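Local coordinates for 401aa long hypothetical glucose-1-phosphate thymidylyltransferase (Sulfolobus tokodaii, PDB 2GGQ), which is a bifunctional enzyme of nucleotide-sugar synthesis, involved in making UDP-N-acetylglucosamine and UDP-N-acetylgalactosamine, at residues L100-E105 and I200-Y205. Residues are numbered along the deposited sequence; the frame is centred on the assembly and turned at random.
Sequences LFFSNE and IEYEGY
Tyr-202 points its phenol OH at the loop that follows strand 100-102, where Ser-103 lies, in the nucleotidyltransferase part of the chain, a GT-A-like alpha/beta fold. The chain here leaves strand 197-201, at one border of the main mixed sheet, and heads for strand 206-208, which pairs antiparallel with 100-102; the contact illustrates how a small two-stranded sheet is tied to a larger one, the link from 197-201 to 206-208 folding onto the end of 100-102. With CG anti to the backbone N (chi1 -173°), the Tyr-202 ring extends toward this loop and crosses the Phe-102 side chain at about a right angle. Its OH rests 3.3 Å from Phe-102 CB and near the plane of the phenylalanine ring, at that ring's edge. The same oxygen is hydrogen-bonded to Ser-103 OG at 3.1 Å, a pair in which either hydroxyl may donate. Asn-104 runs past the phenol in the opposite direction, its amide plane tilted 29° from the ring and its OD1 3.5 Å from Tyr-202 OH. An alanine in place of Tyr-202 would probably leave Ser-103 OG without this hydroxyl mate and open a gap beside Phe-102 CB. On the Phe-101 side, Phe-101 and Tyr-205 meet edge to edge, CD2 of the former 3.7 Å from CE2 of the latter, while their side chains cross nearly perpendicularly. Tyr-205 also stacks on Trp-221 of helix 212-225, and Phe-101 meets Tyr-36 edge-to-face. Between these two side-chain contacts, Ser-103 N gives a weak, bent hydrogen bond to Tyr-205 O (3.0 Å), and Phe-102 CA brings its hydrogen to that same carbonyl oxygen at a CA-to-O distance of 3.2 Å. A second weak bond runs from the backbone N of Tyr-205 to the side-chain OG of Ser-103 (3.4 Å, 135° at the hydrogen).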
loop_
_atom_site.group_PDB
_atom_site.type_symbol
_atom_site.label_atom_id
_atom_site.label_comp_id
_atom_site.label_asym_id
_atom_site.label_seq_id
_atom_site.Cartn_x
_atom_site.Cartn_y
_atom_site.Cartn_z
ATOM N N LEU A 100 -2.222 -1.818 -6.317
ATOM C CA LEU A 100 -3.191 -0.792 -6.647
ATOM C C LEU A 100 -4.346 -0.832 -5.695
ATOM O O LEU A 100 -4.933 -1.882 -5.468
ATOM C CB LEU A 100 -3.749 -0.992 -8.081
ATOM C CG LEU A 100 -2.796 -1.279 -9.236
ATOM C CD1 LEU A 100 -3.605 -1.496 -10.540
ATOM C CD2 LEU A 100 -1.862 -0.137 -9.395
ATOM N N PHE A 101 -4.688 0.327 -5.162
ATOM C CA PHE A 101 -5.935 0.511 -4.502
ATOM C C PHE A 101 -6.746 1.452 -5.359
ATOM O O PHE A 101 -6.244 2.467 -5.817
ATOM C CB PHE A 101 -5.728 1.154 -3.124
ATOM C CG PHE A 101 -6.997 1.329 -2.366
ATOM C CD1 PHE A 101 -7.565 0.260 -1.695
ATOM C CD2 PHE A 101 -7.656 2.556 -2.371
ATOM C CE1 PHE A 101 -8.763 0.407 -1.020
ATOM C CE2 PHE A 101 -8.865 2.713 -1.700
ATOM C CZ PHE A 101 -9.420 1.639 -1.037
ATOM N N PHE A 102 -8.021 1.131 -5.517
ATOM C CA PHE A 102 -8.979 2.003 -6.193
ATOM C C PHE A 102 -10.346 1.850 -5.530
ATOM O O PHE A 102 -10.589 0.908 -4.788
ATOM C CB PHE A 102 -8.996 1.719 -7.696
ATOM C CG PHE A 102 -9.043 0.275 -8.026
ATOM C CD1 PHE A 102 -10.253 -0.355 -8.218
ATOM C CD2 PHE A 102 -7.874 -0.468 -8.132
ATOM C CE1 PHE A 102 -10.298 -1.695 -8.522
ATOM C CE2 PHE A 102 -7.927 -1.804 -8.419
ATOM C CZ PHE A 102 -9.137 -2.412 -8.614
ATOM N N SER A 103 -11.217 2.815 -5.750
ATOM C CA SER A 103 -12.362 3.008 -4.860
ATOM C C SER A 103 -13.545 2.076 -5.089
ATOM O O SER A 103 -14.410 1.935 -4.207
ATOM C CB SER A 103 -12.845 4.446 -4.972
ATOM O OG SER A 103 -13.327 4.680 -6.270
ATOM N N ASN A 104 -13.599 1.477 -6.280
ATOM C CA ASN A 104 -14.743 0.653 -6.684
ATOM C C ASN A 104 -14.413 -0.256 -7.875
ATOM O O ASN A 104 -13.410 -0.062 -8.558
ATOM C CB ASN A 104 -15.982 1.523 -6.998
ATOM C CG ASN A 104 -15.700 2.586 -8.043
ATOM O OD1 ASN A 104 -15.179 2.293 -9.131
ATOM N ND2 ASN A 104 -16.054 3.842 -7.725
ATOM N N GLU A 105 -15.292 -1.220 -8.126
ATOM C CA GLU A 105 -15.100 -2.241 -9.155
ATOM C C GLU A 105 -15.776 -1.886 -10.490
ATOM O O GLU A 105 -15.505 -2.522 -11.513
ATOM C CB GLU A 105 -15.648 -3.577 -8.634
ATOM C CG GLU A 105 -17.179 -3.631 -8.543
ATOM C CD GLU A 105 -17.800 -2.956 -7.313
ATOM O OE1 GLU A 105 -17.108 -2.273 -6.513
ATOM O OE2 GLU A 105 -19.021 -3.137 -7.133
ATOM N N ILE A 200 -10.237 3.342 -21.175
ATOM C CA ILE A 200 -11.379 3.744 -20.339
ATOM C C ILE A 200 -10.832 4.610 -19.210
ATOM O O ILE A 200 -9.945 4.164 -18.505
ATOM C CB ILE A 200 -12.109 2.516 -19.668
ATOM C CG1 ILE A 200 -12.328 1.346 -20.638
ATOM C CG2 ILE A 200 -13.398 2.974 -18.939
ATOM C CD1 ILE A 200 -13.033 1.679 -21.875
ATOM N N GLU A 201 -11.347 5.832 -19.055
ATOM C CA GLU A 201 -10.874 6.733 -18.003
ATOM C C GLU A 201 -11.538 6.365 -16.683
ATOM O O GLU A 201 -12.759 6.381 -16.557
ATOM C CB GLU A 201 -11.126 8.217 -18.338
ATOM C CG GLU A 201 -10.351 9.215 -17.441
ATOM C CD GLU A 201 -11.089 10.563 -17.178
ATOM O OE1 GLU A 201 -12.125 10.873 -17.834
ATOM O OE2 GLU A 201 -10.625 11.318 -16.289
ATOM N N TYR A 202 -10.703 6.004 -15.714
ATOM C CA TYR A 202 -11.156 5.713 -14.366
ATOM C C TYR A 202 -11.438 7.064 -13.728
ATOM O O TYR A 202 -10.577 7.941 -13.768
ATOM C CB TYR A 202 -10.025 5.020 -13.581
ATOM C CG TYR A 202 -10.480 4.542 -12.235
ATOM C CD1 TYR A 202 -10.968 3.251 -12.074
ATOM C CD2 TYR A 202 -10.460 5.380 -11.122
ATOM C CE1 TYR A 202 -11.408 2.794 -10.839
ATOM C CE2 TYR A 202 -10.915 4.931 -9.883
ATOM C CZ TYR A 202 -11.389 3.640 -9.753
ATOM O OH TYR A 202 -11.849 3.154 -8.542
ATOM N N GLU A 203 -12.607 7.239 -13.127
ATOM C CA GLU A 203 -12.958 8.551 -12.535
ATOM C C GLU A 203 -12.866 8.678 -10.991
ATOM O O GLU A 203 -12.664 9.785 -10.461
ATOM C CB GLU A 203 -14.332 9.000 -13.039
ATOM C CG GLU A 203 -14.324 9.289 -14.546
ATOM C CD GLU A 203 -15.635 9.893 -15.059
ATOM O OE1 GLU A 203 -15.932 11.068 -14.714
ATOM O OE2 GLU A 203 -16.350 9.197 -15.833
ATOM N N GLY A 204 -13.036 7.569 -10.277
ATOM C CA GLY A 204 -12.950 7.591 -8.791
ATOM C C GLY A 204 -11.526 7.752 -8.231
ATOM O O GLY A 204 -10.595 8.239 -8.899
ATOM N N TYR A 205 -11.360 7.345 -6.980
ATOM C CA TYR A 205 -10.064 7.386 -6.316
ATOM C C TYR A 205 -9.188 6.228 -6.774
ATOM O O TYR A 205 -9.627 5.100 -6.838
ATOM C CB TYR A 205 -10.272 7.284 -4.812
ATOM C CG TYR A 205 -8.982 7.304 -4.031
ATOM C CD1 TYR A 205 -8.279 8.493 -3.868
ATOM C CD2 TYR A 205 -8.483 6.152 -3.426
ATOM C CE1 TYR A 205 -7.097 8.530 -3.134
ATOM C CE2 TYR A 205 -7.292 6.185 -2.682
ATOM C CZ TYR A 205 -6.615 7.372 -2.555
ATOM O OH TYR A 205 -5.451 7.431 -1.831
#